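PDB 2DFU: probable 2-hydroxyhepta-2,4-diene-1,7-dioate isomerase from Thermus thermophilus, which probably acts as a metal-dependent isomerase or C-C bond hydrolase of the fumarylacetoacetate hydrolase family. Local coordinates for residues A[90-95]-A[171-176]; A[185-188]-A[194-197]; A[241-246]-A[251-256]. All coordinates share one frame; numbering follows the deposited sequence.

How the contacts relate
Contacts 2 and 3 are antiparallel hairpins of one five-stranded sheet, joined where strand 184-189 pairs with strand 241-246, and their centres lie about 10 Å apart. Contact 1 belongs to different elements, a loop and the corner of strand 168-175, yet it touches contact 3 through a probable hydrogen bond from Gly90 N to Phe253 O (2.8 Å) and packing of Pro172 on Thr251. It does not touch contact 2. All three are partly buried. Contact 3, inside the sheet, has one well-buried aliphatic face; contact 2, which includes an outermost strand within the chain, combines a buried Thr187-Gln195 hydrogen bond on one face with a salt bridge on the other. Contact 1 relies on ring packing alone.

Contact 1 (A[90-95]-A[171-176]); sequences GNPRDP and GPWLET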
loop_
_atom_site.group_PDB
_atom_site.type_symbol
_atom_site.label_atom_id
_atom_site.label_comp_id
_atom_site.label_asym_id
_atom_site.label_seq_id
_atom_site.Cartn_x
_atom_site.Cartn_y
_atom_site.Cartn_z
ATOM N N GLY A 90 -22.291 -1.353 3.254
ATOM C CA GLY A 90 -23.613 -1.934 3.290
ATOM C C GLY A 90 -24.423 -1.416 2.113
ATOM O O GLY A 90 -24.336 -0.237 1.759
ATOM N N ASN A 91 -25.184 -2.309 1.488
ATOM C CA ASN A 91 -26.057 -1.960 0.369
ATOM C C ASN A 91 -27.217 -1.148 0.972
ATOM O O ASN A 91 -27.885 -1.610 1.899
ATOM C CB ASN A 91 -26.592 -3.248 -0.266
ATOM C CG ASN A 91 -27.364 -3.000 -1.544
ATOM O OD1 ASN A 91 -28.257 -2.154 -1.596
ATOM N ND2 ASN A 91 -27.030 -3.755 -2.582
ATOM N N PRO A 92 -27.464 0.071 0.465
ATOM C CA PRO A 92 -28.548 0.919 0.979
ATOM C C PRO A 92 -29.942 0.276 0.990
ATOM O O PRO A 92 -30.844 0.745 1.685
ATOM C CB PRO A 92 -28.482 2.147 0.074
ATOM C CG PRO A 92 -27.024 2.245 -0.225
ATOM C CD PRO A 92 -26.663 0.803 -0.533
ATOM N N ARG A 93 -30.119 -0.793 0.224
ATOM C CA ARG A 93 -31.412 -1.473 0.187
ATOM C C ARG A 93 -31.563 -2.474 1.345
ATOM O O ARG A 93 -32.661 -2.969 1.599
ATOM C CB ARG A 93 -31.589 -2.174 -1.158
ATOM C CG ARG A 93 -31.463 -1.224 -2.348
ATOM C CD ARG A 93 -32.562 -0.151 -2.365
ATOM N NE ARG A 93 -33.887 -0.723 -2.599
ATOM C CZ ARG A 93 -34.811 -0.184 -3.396
ATOM N NH1 ARG A 93 -34.561 0.950 -4.042
ATOM N NH2 ARG A 93 -35.984 -0.789 -3.560
ATOM N N ASP A 94 -30.458 -2.756 2.036
ATOM C CA ASP A 94 -30.420 -3.664 3.198
ATOM C C ASP A 94 -29.044 -3.493 3.858
ATOM O O ASP A 94 -28.215 -4.398 3.846
ATOM C CB ASP A 94 -30.632 -5.120 2.763
ATOM C CG ASP A 94 -30.510 -6.104 3.921
ATOM O OD1 ASP A 94 -30.734 -5.699 5.084
ATOM O OD2 ASP A 94 -30.198 -7.289 3.668
ATOM N N PRO A 95 -28.809 -2.314 4.460
ATOM C CA PRO A 95 -27.595 -1.863 5.151
ATOM C C PRO A 95 -26.908 -2.837 6.087
ATOM O O PRO A 95 -25.826 -3.346 5.802
ATOM C CB PRO A 95 -28.061 -0.621 5.909
ATOM C CG PRO A 95 -29.224 -0.141 5.130
ATOM C CD PRO A 95 -29.930 -1.408 4.767
ATOM N N GLY A 171 -17.370 3.281 0.641
ATOM C CA GLY A 171 -18.511 3.263 -0.262
ATOM C C GLY A 171 -19.545 4.326 0.080
ATOM O O GLY A 171 -19.213 5.323 0.717
ATOM N N PRO A 172 -20.814 4.145 -0.320
ATOM C CA PRO A 172 -21.374 3.015 -1.075
ATOM C C PRO A 172 -20.987 3.095 -2.546
ATOM O O PRO A 172 -21.031 2.108 -3.286
ATOM C CB PRO A 172 -22.873 3.211 -0.899
ATOM C CG PRO A 172 -22.985 4.727 -1.002
ATOM C CD PRO A 172 -21.845 5.178 -0.085
ATOM N N TRP A 173 -20.637 4.299 -2.967
ATOM C CA TRP A 173 -20.261 4.513 -4.342
ATOM C C TRP A 173 -19.572 5.851 -4.447
ATOM O O TRP A 173 -19.395 6.569 -3.472
ATOM C CB TRP A 173 -21.509 4.480 -5.238
ATOM C CG TRP A 173 -22.682 5.122 -4.585
ATOM C CD1 TRP A 173 -22.826 6.487 -4.253
ATOM C CD2 TRP A 173 -23.950 4.491 -4.280
ATOM N NE1 TRP A 173 -24.060 6.777 -3.758
ATOM C CE2 TRP A 173 -24.806 5.495 -3.749
ATOM C CE3 TRP A 173 -24.424 3.193 -4.392
ATOM C CZ2 TRP A 173 -26.084 5.176 -3.341
ATOM C CZ3 TRP A 173 -25.707 2.868 -3.989
ATOM C CH2 TRP A 173 -26.543 3.868 -3.450
ATOM N N LEU A 174 -19.123 6.174 -5.657
ATOM C CA LEU A 174 -18.506 7.470 -5.770
ATOM C C LEU A 174 -19.309 8.422 -6.634
ATOM O O LEU A 174 -20.012 8.057 -7.564
ATOM C CB LEU A 174 -17.055 7.328 -6.228
ATOM C CG LEU A 174 -16.922 7.048 -7.718
ATOM C CD1 LEU A 174 -16.877 8.331 -8.551
ATOM C CD2 LEU A 174 -15.638 6.290 -8.044
ATOM N N GLU A 175 -19.248 9.681 -6.213
ATOM C CA GLU A 175 -19.912 10.728 -6.951
ATOM C C GLU A 175 -18.884 11.510 -7.766
ATOM O O GLU A 175 -17.863 11.956 -7.260
ATOM C CB GLU A 175 -20.583 11.636 -5.916
ATOM C CG GLU A 175 -21.005 12.997 -6.459
ATOM C CD GLU A 175 -22.053 12.815 -7.528
ATOM O OE1 GLU A 175 -23.107 12.269 -7.229
ATOM O OE2 GLU A 175 -21.811 13.226 -8.657
ATOM N N THR A 176 -19.120 11.654 -9.065
ATOM C CA THR A 176 -18.173 12.344 -9.945
ATOM C C THR A 176 -18.311 13.868 -9.964
ATOM O O THR A 176 -17.362 14.577 -10.293
ATOM C CB THR A 176 -18.318 11.883 -11.403
ATOM O OG1 THR A 176 -19.606 12.274 -11.891
ATOM C CG2 THR A 176 -18.164 10.368 -11.514
#
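Pro92 packs on Trp173 and, more loosely, on Pro172, bringing the loop after strand 86-87 against the corner where strand 168-175 turns. Gly90 leads into this loop. Asn91 shapes what follows: its OD1 accepts the backbone N-H of Arg93 (N to OD1 2.9 Å), making an Asx turn, while its O accepts the N-H of Asp94 (N to O 2.8 Å) and closes a type I beta turn. The other end of the amide, ND2, is bonded to Leu36 O, which ties the loop to the N-terminal part of the chain. Pro92, second in the turn, then advances its CG to 3.6 Å from Trp173 CH2, meeting the six-membered ring obliquely; the same Pro92 CG is 4.3 Å from Pro172 CB. Leu41 touches both prolines. The indole is folded back by a chi1 of 38°, which sets Trp173 CG between the backbone N and the carbonyl carbon, and Pro172 CG lies 3.3 Å above the ring plane, over its centre. A cis peptide precedes Pro172. Trp173 NE1 donates to Val249 O, so the indole spends its polar atom away from Pro92. What remains between the segments is van der Waals contact of stiff rings, which depends on shape; the Asn91 bonds probably fix the placing of Pro92, and the bond to Val249 that of the indole.

Contact 2 (A[185-188]-A[194-197]); sequences VRTY and RQEG
Val185 and Gly197 form a hydrogen-bonded antiparallel pair, with Val185 N donating to Gly197 O (2.9 Å) and Gly197 N returning to Val185 O (3.0 Å). Two residues on, Thr187 N reaches Gln195 O at 3.0 Å, while Thr187 O accepts twice: from Arg194 N at 2.7 Å, nearly straight at 172°, and weakly from Gln195 N at 3.3 Å. On the same face Thr187 OG1 donates to Gln195 OE1 (2.9 Å). That buried amide is engaged at both ends, since OE1 also takes the N-H of Gly115 and NE2 gives to Thr229 OG1 and, weakly, to Glu231 O. Toward the other face, Arg186 and Glu196 lie side by side in a non-hydrogen-bonded pair. The arginine is extended from CG, and Arg186 NE forms a salt bridge with Glu196 OE2 (2.9 Å); this oxygen uses its anti lone pair and lies near the guanidinium plane at its edge, although carboxylate and guanidinium planes stand 80° apart. Arg186 NH1 makes a second salt bridge, to Glu247 OE2. A leucine in place of Arg186 would probably leave the carboxylates of Glu196 and Glu247 without their shared positive mate. With Arg194 and Gln195 both opposite Thr187, this is a beta hairpin carrying a classic beta bulge, at one border of the chain's five-stranded sheet.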
loop_
_atom_site.group_PDB
_atom_site.type_symbol
_atom_site.label_atom_id
_atom_site.label_comp_id
_atom_site.label_asym_id
_atom_site.label_seq_id
_atom_site.Cartn_x
_atom_site.Cartn_y
_atom_site.Cartn_z
ATOM N N VAL A 185 -19.891 16.218 6.496
ATOM C CA VAL A 185 -19.588 14.841 6.845
ATOM C C VAL A 185 -20.220 14.597 8.217
ATOM O O VAL A 185 -19.863 15.254 9.190
ATOM C CB VAL A 185 -18.058 14.609 6.947
ATOM C CG1 VAL A 185 -17.783 13.206 7.426
ATOM C CG2 VAL A 185 -17.396 14.846 5.590
ATOM N N ARG A 186 -21.161 13.661 8.288
ATOM C CA ARG A 186 -21.820 13.348 9.546
ATOM C C ARG A 186 -21.744 11.854 9.860
ATOM O O ARG A 186 -22.042 11.008 9.011
ATOM C CB ARG A 186 -23.283 13.803 9.496
ATOM C CG ARG A 186 -23.463 15.303 9.272
ATOM C CD ARG A 186 -24.931 15.701 9.372
ATOM N NE ARG A 186 -25.129 17.146 9.272
ATOM C CZ ARG A 186 -25.260 17.813 8.129
ATOM N NH1 ARG A 186 -25.215 17.169 6.972
ATOM N NH2 ARG A 186 -25.446 19.128 8.144
ATOM N N THR A 187 -21.346 11.539 11.088
ATOM C CA THR A 187 -21.219 10.157 11.535
ATOM C C THR A 187 -22.252 9.849 12.609
ATOM O O THR A 187 -22.415 10.615 13.556
ATOM C CB THR A 187 -19.823 9.889 12.136
ATOM O OG1 THR A 187 -18.814 10.146 11.153
ATOM C CG2 THR A 187 -19.713 8.447 12.600
ATOM N N TYR A 188 -22.947 8.728 12.455
ATOM C CA TYR A 188 -23.956 8.302 13.420
ATOM C C TYR A 188 -23.601 6.914 13.943
ATOM O O TYR A 188 -23.232 6.028 13.174
ATOM C CB TYR A 188 -25.346 8.244 12.774
ATOM C CG TYR A 188 -25.828 9.555 12.190
ATOM C CD1 TYR A 188 -25.443 9.954 10.910
ATOM C CD2 TYR A 188 -26.659 10.403 12.922
ATOM C CE1 TYR A 188 -25.874 11.163 10.372
ATOM C CE2 TYR A 188 -27.093 11.616 12.397
ATOM C CZ TYR A 188 -26.697 11.989 11.122
ATOM O OH TYR A 188 -27.112 13.188 10.602
ATOM N N ARG A 194 -22.559 11.626 16.102
ATOM C CA ARG A 194 -21.330 11.696 16.883
ATOM C C ARG A 194 -20.329 12.676 16.289
ATOM O O ARG A 194 -19.528 13.271 17.012
ATOM C CB ARG A 194 -20.701 10.301 16.984
ATOM C CG ARG A 194 -21.669 9.224 17.478
ATOM C CD ARG A 194 -22.204 9.545 18.869
ATOM N NE ARG A 194 -21.721 8.603 19.876
ATOM C CZ ARG A 194 -22.351 7.487 20.240
ATOM N NH1 ARG A 194 -23.514 7.153 19.689
ATOM N NH2 ARG A 194 -21.807 6.693 21.152
ATOM N N GLN A 195 -20.378 12.846 14.973
ATOM C CA GLN A 195 -19.467 13.751 14.284
ATOM C C GLN A 195 -20.201 14.600 13.251
ATOM O O GLN A 195 -21.126 14.131 12.585
ATOM C CB GLN A 195 -18.373 12.970 13.552
ATOM C CG GLN A 195 -17.461 12.113 14.404
ATOM C CD GLN A 195 -16.301 11.544 13.586
ATOM O OE1 GLN A 195 -16.483 10.648 12.763
ATOM N NE2 GLN A 195 -15.109 12.086 13.798
ATOM N N GLU A 196 -19.767 15.848 13.115
ATOM C CA GLU A 196 -20.350 16.764 12.143
ATOM C C GLU A 196 -19.308 17.799 11.753
ATOM O O GLU A 196 -18.873 18.595 12.580
ATOM C CB GLU A 196 -21.581 17.476 12.718
ATOM C CG GLU A 196 -22.303 18.349 11.690
ATOM C CD GLU A 196 -23.596 18.951 12.216
ATOM O OE1 GLU A 196 -23.529 19.807 13.126
ATOM O OE2 GLU A 196 -24.678 18.565 11.719
ATOM N N GLY A 197 -18.900 17.779 10.492
ATOM C CA GLY A 197 -17.916 18.737 10.035
ATOM C C GLY A 197 -18.234 19.250 8.652
ATOM O O GLY A 197 -18.724 18.511 7.803
#

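Contact 3 (A[241-246]-A[251-256]); sequences RLEVAV and TLFTLI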
loop_
_atom_site.group_PDB
_atom_site.type_symbol
_atom_site.label_atom_id
_atom_site.label_comp_id
_atom_site.label_asym_id
_atom_site.label_seq_id
_atom_site.Cartn_x
_atom_site.Cartn_y
_atom_site.Cartn_z
ATOM N N ARG A 241 -23.492 -0.122 15.119
ATOM C CA ARG A 241 -23.938 0.126 13.756
ATOM C C ARG A 241 -23.567 1.555 13.396
ATOM O O ARG A 241 -23.954 2.496 14.089
ATOM C CB ARG A 241 -25.449 -0.065 13.644
ATOM C CG ARG A 241 -25.882 -1.516 13.770
ATOM C CD ARG A 241 -27.378 -1.651 13.570
ATOM N NE ARG A 241 -27.759 -3.044 13.387
ATOM C CZ ARG A 241 -28.990 -3.448 13.101
ATOM N NH1 ARG A 241 -29.970 -2.560 12.965
ATOM N NH2 ARG A 241 -29.238 -4.742 12.945
ATOM N N LEU A 242 -22.810 1.717 12.316
ATOM C CA LEU A 242 -22.230 2.981 11.887
ATOM C C LEU A 242 -22.783 3.469 10.543
ATOM O O LEU A 242 -22.976 2.732 9.583
ATOM C CB LEU A 242 -20.720 2.841 11.778
ATOM C CG LEU A 242 -20.017 2.831 13.126
ATOM C CD1 LEU A 242 -19.950 1.428 13.722
ATOM C CD2 LEU A 242 -18.571 3.302 13.029
ATOM N N GLU A 243 -23.031 4.769 10.535
ATOM C CA GLU A 243 -23.526 5.418 9.338
ATOM C C GLU A 243 -22.767 6.725 9.118
ATOM O O GLU A 243 -22.757 7.602 9.960
ATOM C CB GLU A 243 -24.993 5.732 9.633
ATOM C CG GLU A 243 -25.809 6.197 8.434
ATOM C CD GLU A 243 -27.250 6.361 8.889
ATOM O OE1 GLU A 243 -27.946 7.210 8.349
ATOM O OE2 GLU A 243 -27.655 5.667 9.826
ATOM N N VAL A 244 -22.081 6.827 7.966
ATOM C CA VAL A 244 -21.463 8.110 7.658
ATOM C C VAL A 244 -22.108 8.761 6.441
ATOM O O VAL A 244 -22.057 8.239 5.334
ATOM C CB VAL A 244 -19.968 7.911 7.400
ATOM C CG1 VAL A 244 -19.295 9.266 7.165
ATOM C CG2 VAL A 244 -19.321 7.236 8.589
ATOM N N ALA A 245 -22.781 9.887 6.626
ATOM C CA ALA A 245 -23.469 10.535 5.527
ATOM C C ALA A 245 -22.702 11.761 5.052
ATOM O O ALA A 245 -22.311 12.612 5.851
ATOM C CB ALA A 245 -24.872 10.923 5.954
ATOM N N VAL A 246 -22.474 11.827 3.745
ATOM C CA VAL A 246 -21.769 12.943 3.136
ATOM C C VAL A 246 -22.724 13.520 2.109
ATOM O O VAL A 246 -23.140 12.829 1.176
ATOM C CB VAL A 246 -20.471 12.479 2.439
ATOM C CG1 VAL A 246 -19.834 13.645 1.688
ATOM C CG2 VAL A 246 -19.498 11.938 3.472
ATOM N N THR A 251 -24.419 7.640 1.652
ATOM C CA THR A 251 -24.273 7.210 3.029
ATOM C C THR A 251 -23.577 5.867 3.111
ATOM O O THR A 251 -23.999 4.903 2.485
ATOM C CB THR A 251 -25.636 7.093 3.720
ATOM O OG1 THR A 251 -26.315 8.352 3.646
ATOM C CG2 THR A 251 -25.455 6.704 5.176
ATOM N N LEU A 252 -22.500 5.821 3.885
ATOM C CA LEU A 252 -21.757 4.592 4.080
ATOM C C LEU A 252 -22.291 3.870 5.315
ATOM O O LEU A 252 -22.329 4.438 6.409
ATOM C CB LEU A 252 -20.277 4.897 4.275
ATOM C CG LEU A 252 -19.370 3.757 4.750
ATOM C CD1 LEU A 252 -19.431 2.581 3.775
ATOM C CD2 LEU A 252 -17.941 4.286 4.872
ATOM N N PHE A 253 -22.698 2.621 5.131
ATOM C CA PHE A 253 -23.208 1.807 6.225
ATOM C C PHE A 253 -22.194 0.712 6.555
ATOM O O PHE A 253 -21.729 -0.001 5.668
ATOM C CB PHE A 253 -24.527 1.146 5.826
ATOM C CG PHE A 253 -25.644 2.114 5.583
ATOM C CD1 PHE A 253 -26.389 2.620 6.648
ATOM C CD2 PHE A 253 -25.976 2.500 4.287
ATOM C CE1 PHE A 253 -27.455 3.492 6.426
ATOM C CE2 PHE A 253 -27.038 3.372 4.056
ATOM C CZ PHE A 253 -27.782 3.867 5.133
ATOM N N THR A 254 -21.847 0.585 7.826
ATOM C CA THR A 254 -20.916 -0.448 8.241
ATOM C C THR A 254 -21.225 -0.836 9.680
ATOM O O THR A 254 -22.065 -0.213 10.332
ATOM C CB THR A 254 -19.447 0.023 8.126
ATOM O OG1 THR A 254 -18.576 -1.087 8.366
ATOM C CG2 THR A 254 -19.149 1.103 9.140
ATOM N N LEU A 255 -20.563 -1.873 10.177
ATOM C CA LEU A 255 -20.807 -2.312 11.542
ATOM C C LEU A 255 -19.641 -3.090 12.126
ATOM O O LEU A 255 -18.821 -3.666 11.402
ATOM C CB LEU A 255 -22.089 -3.154 11.604
ATOM C CG LEU A 255 -22.155 -4.471 10.829
ATOM C CD1 LEU A 255 -21.256 -5.507 11.480
ATOM C CD2 LEU A 255 -23.578 -4.976 10.830
ATOM N N ILE A 256 -19.576 -3.103 13.451
ATOM C CA ILE A 256 -18.517 -3.800 14.146
ATOM C C ILE A 256 -18.958 -5.207 14.516
ATOM O O ILE A 256 -20.042 -5.411 15.073
ATOM C CB ILE A 256 -18.118 -3.052 15.417
ATOM C CG1 ILE A 256 -17.915 -1.572 15.094
ATOM C CG2 ILE A 256 -16.832 -3.647 15.987
ATOM C CD1 ILE A 256 -16.857 -1.316 14.021
#
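This is the antiparallel pairing of a beta hairpin, set inside the five-stranded sheet between strands 102-104 and 184-189. Two pairs are hydrogen-bonded in each direction: Leu242 N to Thr254 O (2.9 Å) and Thr254 N to Leu242 O, Val244 N to Leu252 O (2.9 Å) and Leu252 N to Val244 O. Their side chains share one buried face. There Leu242 CB meets Thr254 CG2 at 3.5 Å, and the Leu242 and Ile256 side chains cross at a slant, with Leu242 CD1 3.9 Å from Ile256 CG1; Val142 lies against Val244 and Leu252, and Tyr113 against Leu242. The opposite face is more open and mixed. An anti chi1 (-170°) carries the extended Glu243 chain alongside Phe253, where Glu243 CG meets the ring obliquely, 3.7 Å from Phe253 CE1, and lies 3.3 Å from Thr251 CG2. That methyl sits over one face of the ring, offset toward its rim. Trp96 meets Phe253 edge-to-face and makes a cation-pi contact with Arg241. The chemistry is thus divided: main-chain bonds fix the register, aliphatic groups join the hairpin to strands 137-148 and 111-121, and on the other face the Glu243 carboxylate borders the CE1 corner of Phe253 while Trp96 engages Arg241.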